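Local coordinates for PKS (Streptomyces albus, PDB 4OQJ), which probably catalyses decarboxylative condensation of an acyl chain with an extender unit during oxazolomycin assembly, as part of an AT-less type I polyketide synthase, at residues L388-F399 and Y414-P423. Numbering follows the deposited sequence.
Sequences LRHRTLVPSLCF and YVGTETKEWP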
ATOM      1  N   LEU A 388     -13.506 -23.748   4.292  1.00 17.88           N
ATOM      2  CA  LEU A 388     -14.160 -23.830   2.989  1.00 18.64           C
ATOM      3  C   LEU A 388     -13.625 -24.998   2.174  1.00 21.29           C
ATOM      4  O   LEU A 388     -14.387 -25.715   1.525  1.00 22.70           O
ATOM      5  CB  LEU A 388     -13.970 -22.529   2.202  1.00 18.16           C
ATOM      6  CG  LEU A 388     -14.840 -21.332   2.596  1.00 18.96           C
ATOM      7  CD1 LEU A 388     -14.280 -20.043   1.982  1.00 16.14           C
ATOM      8  CD2 LEU A 388     -16.269 -21.555   2.148  1.00 23.15           C
ATOM      9  N   ARG A 389     -12.305 -25.172   2.192  1.00 21.96           N
ATOM     10  CA  ARG A 389     -11.682 -26.260   1.457  1.00 26.34           C
ATOM     11  C   ARG A 389     -12.113 -27.597   2.047  1.00 26.75           C
ATOM     12  O   ARG A 389     -12.315 -28.554   1.311  1.00 28.98           O
ATOM     13  CB  ARG A 389     -10.149 -26.145   1.459  1.00 25.35           C
ATOM     14  CG  ARG A 389      -9.520 -26.980   0.347  1.00 35.27           C
ATOM     15  CD  ARG A 389      -7.991 -27.061   0.358  1.00 48.87           C
ATOM     16  NE  ARG A 389      -7.539 -27.769  -0.847  1.00 63.05           N
ATOM     17  CZ  ARG A 389      -6.409 -28.466  -0.962  1.00 62.95           C
ATOM     18  NH1 ARG A 389      -5.563 -28.563   0.058  1.00 65.66           N
ATOM     19  NH2 ARG A 389      -6.125 -29.076  -2.113  1.00 57.73           N
ATOM     20  N   HIS A 390     -12.255 -27.660   3.368  1.00 23.28           N
ATOM     21  CA  HIS A 390     -12.674 -28.884   4.042  1.00 24.25           C
ATOM     22  C   HIS A 390     -14.201 -29.042   4.123  1.00 26.41           C
ATOM     23  O   HIS A 390     -14.681 -30.069   4.593  1.00 24.62           O
ATOM     24  CB  HIS A 390     -12.099 -28.934   5.468  1.00 24.41           C
ATOM     25  CG  HIS A 390     -10.655 -29.314   5.536  1.00 28.02           C
ATOM     26  ND1 HIS A 390      -9.646 -28.391   5.696  1.00 27.65           N
ATOM     27  CD2 HIS A 390     -10.048 -30.524   5.480  1.00 32.52           C
ATOM     28  CE1 HIS A 390      -8.479 -29.010   5.715  1.00 26.86           C
ATOM     29  NE2 HIS A 390      -8.697 -30.308   5.588  1.00 31.99           N
ATOM     30  N   ARG A 391     -14.953 -28.028   3.694  1.00 22.81           N
ATOM     31  CA  ARG A 391     -16.422 -28.004   3.843  1.00 24.10           C
ATOM     32  C   ARG A 391     -16.821 -28.409   5.255  1.00 24.59           C
ATOM     33  O   ARG A 391     -17.696 -29.263   5.486  1.00 25.95           O
ATOM     34  CB  ARG A 391     -17.089 -28.899   2.791  1.00 28.77           C
ATOM     35  CG  ARG A 391     -17.160 -28.232   1.408  1.00 38.50           C
ATOM     36  CD  ARG A 391     -16.542 -29.072   0.291  1.00 56.17           C
ATOM     37  NE  ARG A 391     -17.482 -30.052  -0.267  1.00 70.58           N
ATOM     38  CZ  ARG A 391     -18.184 -29.894  -1.392  1.00 76.29           C
ATOM     39  NH1 ARG A 391     -18.078 -28.787  -2.123  1.00 73.85           N
ATOM     40  NH2 ARG A 391     -19.002 -30.859  -1.794  1.00 79.00           N
ATOM     41  N   THR A 392     -16.157 -27.763   6.201  1.00 23.63           N
ATOM     42  CA  THR A 392     -16.293 -28.074   7.609  1.00 27.92           C
ATOM     43  C   THR A 392     -16.318 -26.798   8.448  1.00 28.48           C
ATOM     44  O   THR A 392     -15.412 -25.961   8.359  1.00 26.56           O
ATOM     45  CB  THR A 392     -15.134 -28.973   8.060  1.00 27.77           C
ATOM     46  OG1 THR A 392     -15.150 -30.188   7.289  1.00 24.60           O
ATOM     47  CG2 THR A 392     -15.233 -29.288   9.533  1.00 29.27           C
ATOM     48  N   LEU A 393     -17.364 -26.642   9.253  1.00 24.21           N
ATOM     49  CA  LEU A 393     -17.419 -25.565  10.224  1.00 23.04           C
ATOM     50  C   LEU A 393     -16.634 -25.993  11.448  1.00 23.81           C
ATOM     51  O   LEU A 393     -16.592 -27.190  11.749  1.00 25.03           O
ATOM     52  CB  LEU A 393     -18.863 -25.238  10.611  1.00 24.83           C
ATOM     53  CG  LEU A 393     -19.804 -24.667   9.544  1.00 31.47           C
ATOM     54  CD1 LEU A 393     -21.241 -24.593  10.081  1.00 33.03           C
ATOM     55  CD2 LEU A 393     -19.349 -23.300   9.082  1.00 26.43           C
ATOM     56  N   VAL A 394     -16.039 -25.033  12.155  1.00 20.75           N
ATOM     57  CA  VAL A 394     -15.307 -25.311  13.387  1.00 20.63           C
ATOM     58  C   VAL A 394     -15.758 -24.374  14.517  1.00 20.44           C
ATOM     59  O   VAL A 394     -16.361 -23.331  14.259  1.00 20.02           O
ATOM     60  CB  VAL A 394     -13.778 -25.172  13.202  1.00 20.00           C
ATOM     61  CG1 VAL A 394     -13.265 -26.093  12.085  1.00 19.59           C
ATOM     62  CG2 VAL A 394     -13.395 -23.708  12.927  1.00 19.41           C
ATOM     63  N   PRO A 395     -15.470 -24.747  15.777  1.00 22.15           N
ATOM     64  CA  PRO A 395     -15.942 -23.966  16.919  1.00 21.50           C
ATOM     65  C   PRO A 395     -15.272 -22.608  17.060  1.00 20.78           C
ATOM     66  O   PRO A 395     -14.103 -22.437  16.704  1.00 18.40           O
ATOM     67  CB  PRO A 395     -15.579 -24.839  18.127  1.00 24.36           C
ATOM     68  CG  PRO A 395     -15.384 -26.198  17.595  1.00 28.04           C
ATOM     69  CD  PRO A 395     -14.845 -26.008  16.210  1.00 24.58           C
ATOM     70  N   SER A 396     -16.048 -21.659  17.570  1.00 19.67           N
ATOM     71  CA  SER A 396     -15.531 -20.448  18.179  1.00 20.09           C
ATOM     72  C   SER A 396     -15.483 -20.749  19.678  1.00 21.02           C
ATOM     73  O   SER A 396     -16.464 -21.221  20.239  1.00 20.85           O
ATOM     74  CB  SER A 396     -16.433 -19.254  17.854  1.00 23.11           C
ATOM     75  OG  SER A 396     -15.802 -18.025  18.171  1.00 24.15           O
ATOM     76  N   LEU A 397     -14.344 -20.518  20.323  1.00 20.58           N
ATOM     77  CA  LEU A 397     -14.118 -21.045  21.669  1.00 22.38           C
ATOM     78  C   LEU A 397     -14.535 -20.086  22.786  1.00 23.77           C
ATOM     79  O   LEU A 397     -14.778 -18.901  22.550  1.00 22.64           O
ATOM     80  CB  LEU A 397     -12.637 -21.414  21.831  1.00 20.39           C
ATOM     81  CG  LEU A 397     -12.106 -22.411  20.787  1.00 22.35           C
ATOM     82  CD1 LEU A 397     -10.665 -22.810  21.070  1.00 20.78           C
ATOM     83  CD2 LEU A 397     -12.986 -23.655  20.672  1.00 27.17           C
ATOM     84  N   CYS A 398     -14.625 -20.632  23.999  1.00 24.75           N
ATOM     85  CA  CYS A 398     -14.958 -19.869  25.203  1.00 26.96           C
ATOM     86  C   CYS A 398     -16.324 -19.191  25.102  1.00 31.74           C
ATOM     87  O   CYS A 398     -16.547 -18.136  25.701  1.00 38.13           O
ATOM     88  CB  CYS A 398     -13.870 -18.821  25.484  1.00 25.52           C
ATOM     89  SG  CYS A 398     -12.201 -19.515  25.694  1.00 36.65           S
ATOM     90  N   PHE A 399     -17.231 -19.799  24.338  1.00 30.59           N
ATOM     91  CA  PHE A 399     -18.603 -19.306  24.227  1.00 31.40           C
ATOM     92  C   PHE A 399     -19.575 -20.194  25.000  1.00 34.89           C
ATOM     93  O   PHE A 399     -19.809 -21.337  24.619  1.00 36.28           O
ATOM     94  CB  PHE A 399     -19.057 -19.236  22.772  1.00 25.65           C
ATOM     95  CG  PHE A 399     -20.419 -18.632  22.612  1.00 27.18           C
ATOM     96  CD1 PHE A 399     -20.591 -17.263  22.688  1.00 27.85           C
ATOM     97  CD2 PHE A 399     -21.527 -19.431  22.416  1.00 27.94           C
ATOM     98  CE1 PHE A 399     -21.841 -16.702  22.547  1.00 30.54           C
ATOM     99  CE2 PHE A 399     -22.782 -18.878  22.285  1.00 27.86           C
ATOM    100  CZ  PHE A 399     -22.943 -17.519  22.351  1.00 27.98           C
ATOM    101  N   TYR A 414     -25.419 -16.487  14.607  1.00 23.30           N
ATOM    102  CA  TYR A 414     -25.332 -17.293  15.804  1.00 24.88           C
ATOM    103  C   TYR A 414     -23.876 -17.749  15.902  1.00 23.10           C
ATOM    104  O   TYR A 414     -23.191 -17.900  14.878  1.00 22.22           O
ATOM    105  CB  TYR A 414     -26.294 -18.496  15.743  1.00 28.45           C
ATOM    106  CG  TYR A 414     -25.770 -19.623  14.875  1.00 27.40           C
ATOM    107  CD1 TYR A 414     -25.940 -19.610  13.493  1.00 25.80           C
ATOM    108  CD2 TYR A 414     -25.084 -20.695  15.441  1.00 28.98           C
ATOM    109  CE1 TYR A 414     -25.441 -20.646  12.698  1.00 26.36           C
ATOM    110  CE2 TYR A 414     -24.588 -21.724  14.663  1.00 27.87           C
ATOM    111  CZ  TYR A 414     -24.763 -21.697  13.298  1.00 28.91           C
ATOM    112  OH  TYR A 414     -24.258 -22.735  12.553  1.00 30.55           O
ATOM    113  N   VAL A 415     -23.398 -17.965  17.119  1.00 23.56           N
ATOM    114  CA  VAL A 415     -22.020 -18.392  17.320  1.00 23.78           C
ATOM    115  C   VAL A 415     -21.921 -19.916  17.224  1.00 25.80           C
ATOM    116  O   VAL A 415     -22.448 -20.630  18.070  1.00 24.07           O
ATOM    117  CB  VAL A 415     -21.489 -17.913  18.678  1.00 23.44           C
ATOM    118  CG1 VAL A 415     -20.043 -18.359  18.880  1.00 24.42           C
ATOM    119  CG2 VAL A 415     -21.603 -16.387  18.784  1.00 23.27           C
ATOM    120  N   GLY A 416     -21.263 -20.413  16.181  1.00 26.61           N
ATOM    121  CA  GLY A 416     -21.079 -21.847  16.016  1.00 28.94           C
ATOM    122  C   GLY A 416     -20.035 -22.382  16.981  1.00 25.10           C
ATOM    123  O   GLY A 416     -18.941 -21.812  17.096  1.00 21.76           O
ATOM    124  N   THR A 417     -20.359 -23.468  17.673  1.00 24.48           N
ATOM    125  CA  THR A 417     -19.456 -24.048  18.660  1.00 25.17           C
ATOM    126  C   THR A 417     -19.161 -25.528  18.382  1.00 27.20           C
ATOM    127  O   THR A 417     -18.724 -26.246  19.278  1.00 29.59           O
ATOM    128  CB  THR A 417     -20.026 -23.925  20.083  1.00 29.65           C
ATOM    129  OG1 THR A 417     -21.309 -24.556  20.134  1.00 30.00           O
ATOM    130  CG2 THR A 417     -20.170 -22.471  20.484  1.00 31.04           C
ATOM    131  N   GLU A 418     -19.373 -25.974  17.145  1.00 27.88           N
ATOM    132  CA  GLU A 418     -19.208 -27.391  16.809  1.00 32.59           C
ATOM    133  C   GLU A 418     -18.364 -27.581  15.569  1.00 30.64           C
ATOM    134  O   GLU A 418     -18.432 -26.788  14.627  1.00 30.59           O
ATOM    135  CB  GLU A 418     -20.558 -28.083  16.556  1.00 40.12           C
ATOM    136  CG  GLU A 418     -21.749 -27.548  17.308  1.00 50.36           C
ATOM    137  CD  GLU A 418     -23.064 -28.049  16.712  1.00 53.73           C
ATOM    138  OE1 GLU A 418     -23.284 -29.279  16.719  1.00 49.36           O
ATOM    139  OE2 GLU A 418     -23.864 -27.218  16.218  1.00 52.55           O
ATOM    140  N   THR A 419     -17.581 -28.651  15.556  1.00 26.26           N
ATOM    141  CA  THR A 419     -16.973 -29.089  14.329  1.00 26.20           C
ATOM    142  C   THR A 419     -17.959 -29.988  13.611  1.00 30.76           C
ATOM    143  O   THR A 419     -18.360 -31.029  14.133  1.00 29.70           O
ATOM    144  CB  THR A 419     -15.647 -29.828  14.559  1.00 26.50           C
ATOM    145  OG1 THR A 419     -14.772 -29.008  15.347  1.00 23.95           O
ATOM    146  CG2 THR A 419     -14.986 -30.097  13.240  1.00 24.76           C
ATOM    147  N   LYS A 420     -18.369 -29.588  12.417  1.00 30.04           N
ATOM    148  CA  LYS A 420     -19.356 -30.372  11.684  1.00 33.32           C
ATOM    149  C   LYS A 420     -19.367 -29.995  10.225  1.00 32.77           C
ATOM    150  O   LYS A 420     -18.796 -28.964   9.835  1.00 28.43           O
ATOM    151  CB  LYS A 420     -20.750 -30.169  12.276  1.00 35.76           C
ATOM    152  CG  LYS A 420     -21.258 -28.736  12.185  1.00 40.08           C
ATOM    153  CD  LYS A 420     -22.755 -28.694  12.454  1.00 49.58           C
ATOM    154  CE  LYS A 420     -23.313 -27.322  12.197  1.00 60.91           C
ATOM    155  NZ  LYS A 420     -24.740 -27.231  12.596  1.00 71.13           N
ATOM    156  N   GLU A 421     -20.032 -30.818   9.425  1.00 30.28           N
ATOM    157  CA  GLU A 421     -20.122 -30.551   8.002  1.00 30.66           C
ATOM    158  C   GLU A 421     -20.748 -29.185   7.793  1.00 29.46           C
ATOM    159  O   GLU A 421     -21.680 -28.789   8.504  1.00 29.04           O
ATOM    160  CB  GLU A 421     -20.941 -31.616   7.262  1.00 39.72           C
ATOM    161  CG  GLU A 421     -20.844 -31.474   5.736  1.00 54.76           C
ATOM    162  CD  GLU A 421     -21.859 -32.314   4.980  1.00 71.28           C
ATOM    163  OE1 GLU A 421     -22.428 -33.255   5.576  1.00 81.12           O
ATOM    164  OE2 GLU A 421     -22.089 -32.027   3.784  1.00 69.68           O
ATOM    165  N   TRP A 422     -20.193 -28.464   6.828  1.00 27.84           N
ATOM    166  CA  TRP A 422     -20.712 -27.178   6.414  1.00 27.63           C
ATOM    167  C   TRP A 422     -21.841 -27.484   5.438  1.00 32.31           C
ATOM    168  O   TRP A 422     -21.580 -28.003   4.352  1.00 33.09           O
ATOM    169  CB  TRP A 422     -19.591 -26.352   5.773  1.00 25.06           C
ATOM    170  CG  TRP A 422     -19.919 -24.923   5.495  1.00 26.40           C
ATOM    171  CD1 TRP A 422     -21.152 -24.385   5.247  1.00 28.91           C
ATOM    172  CD2 TRP A 422     -18.988 -23.841   5.435  1.00 22.66           C
ATOM    173  NE1 TRP A 422     -21.040 -23.031   5.034  1.00 26.66           N
ATOM    174  CE2 TRP A 422     -19.723 -22.673   5.147  1.00 24.36           C
ATOM    175  CE3 TRP A 422     -17.603 -23.748   5.596  1.00 21.44           C
ATOM    176  CZ2 TRP A 422     -19.115 -21.425   5.014  1.00 24.54           C
ATOM    177  CZ3 TRP A 422     -17.000 -22.516   5.461  1.00 19.18           C
ATOM    178  CH2 TRP A 422     -17.756 -21.364   5.178  1.00 22.05           C
ATOM    179  N   PRO A 423     -23.104 -27.224   5.833  1.00 31.58           N
ATOM    180  CA  PRO A 423     -24.203 -27.663   4.966  1.00 36.28           C
ATOM    181  C   PRO A 423     -24.153 -27.015   3.584  1.00 35.19           C
ATOM    182  O   PRO A 423     -23.780 -25.845   3.450  1.00 32.40           O
ATOM    183  CB  PRO A 423     -25.462 -27.220   5.733  1.00 35.90           C
ATOM    184  CG  PRO A 423     -25.017 -27.012   7.140  1.00 35.39           C
ATOM    185  CD  PRO A 423     -23.606 -26.522   7.031  1.00 30.22           C
TER
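The shortest polar bond between the segments runs from L393 N to K420 O, 2.8 Å; the N lies nearly in line with the C=O (173°), yet the bond bends at the hydrogen (143°). K420 N returns a bond to L393 O at 3.1 Å, and the two together make the hydrogen-bonded pair of a two-stranded antiparallel sheet. T419 CA, 3.2 Å from L393 O, adds a weaker CA-H...O contact. Toward helix 376-390, W422 N bonds R391 O at 2.9 Å; R391, with positive phi, is the C-prime residue of the Schellman motif that ends this helix. At the other end S396 N reaches G416 O at 2.9 Å, lying in the carbonyl plane.

Apolar side chains pack beside the paired backbones and beyond their ends. L393 CD2 sits over one face of the W422 indole, 3.9 Å from the centroid of the five-membered ring, a CH-pi contact. The indole swings across to L388 because chi1 of W422 (-171°) sets CG opposite the backbone N; L388 CD2 lies 3.4 Å from W422 CH2, and W422 NE1 is hydrogen-bonded to S324 OG. Farther along, V415 CB stands over the F399 ring face, 3.8 Å from its centroid.

No salt bridge crosses the two segments: main-chain bonds and apolar packing join the end of helix 376-390 to the chain leaving strand 413-415, outermost in this chain's large mixed sheet of the thiolase-type ketosynthase fold, while the charge of R391 is met by E449.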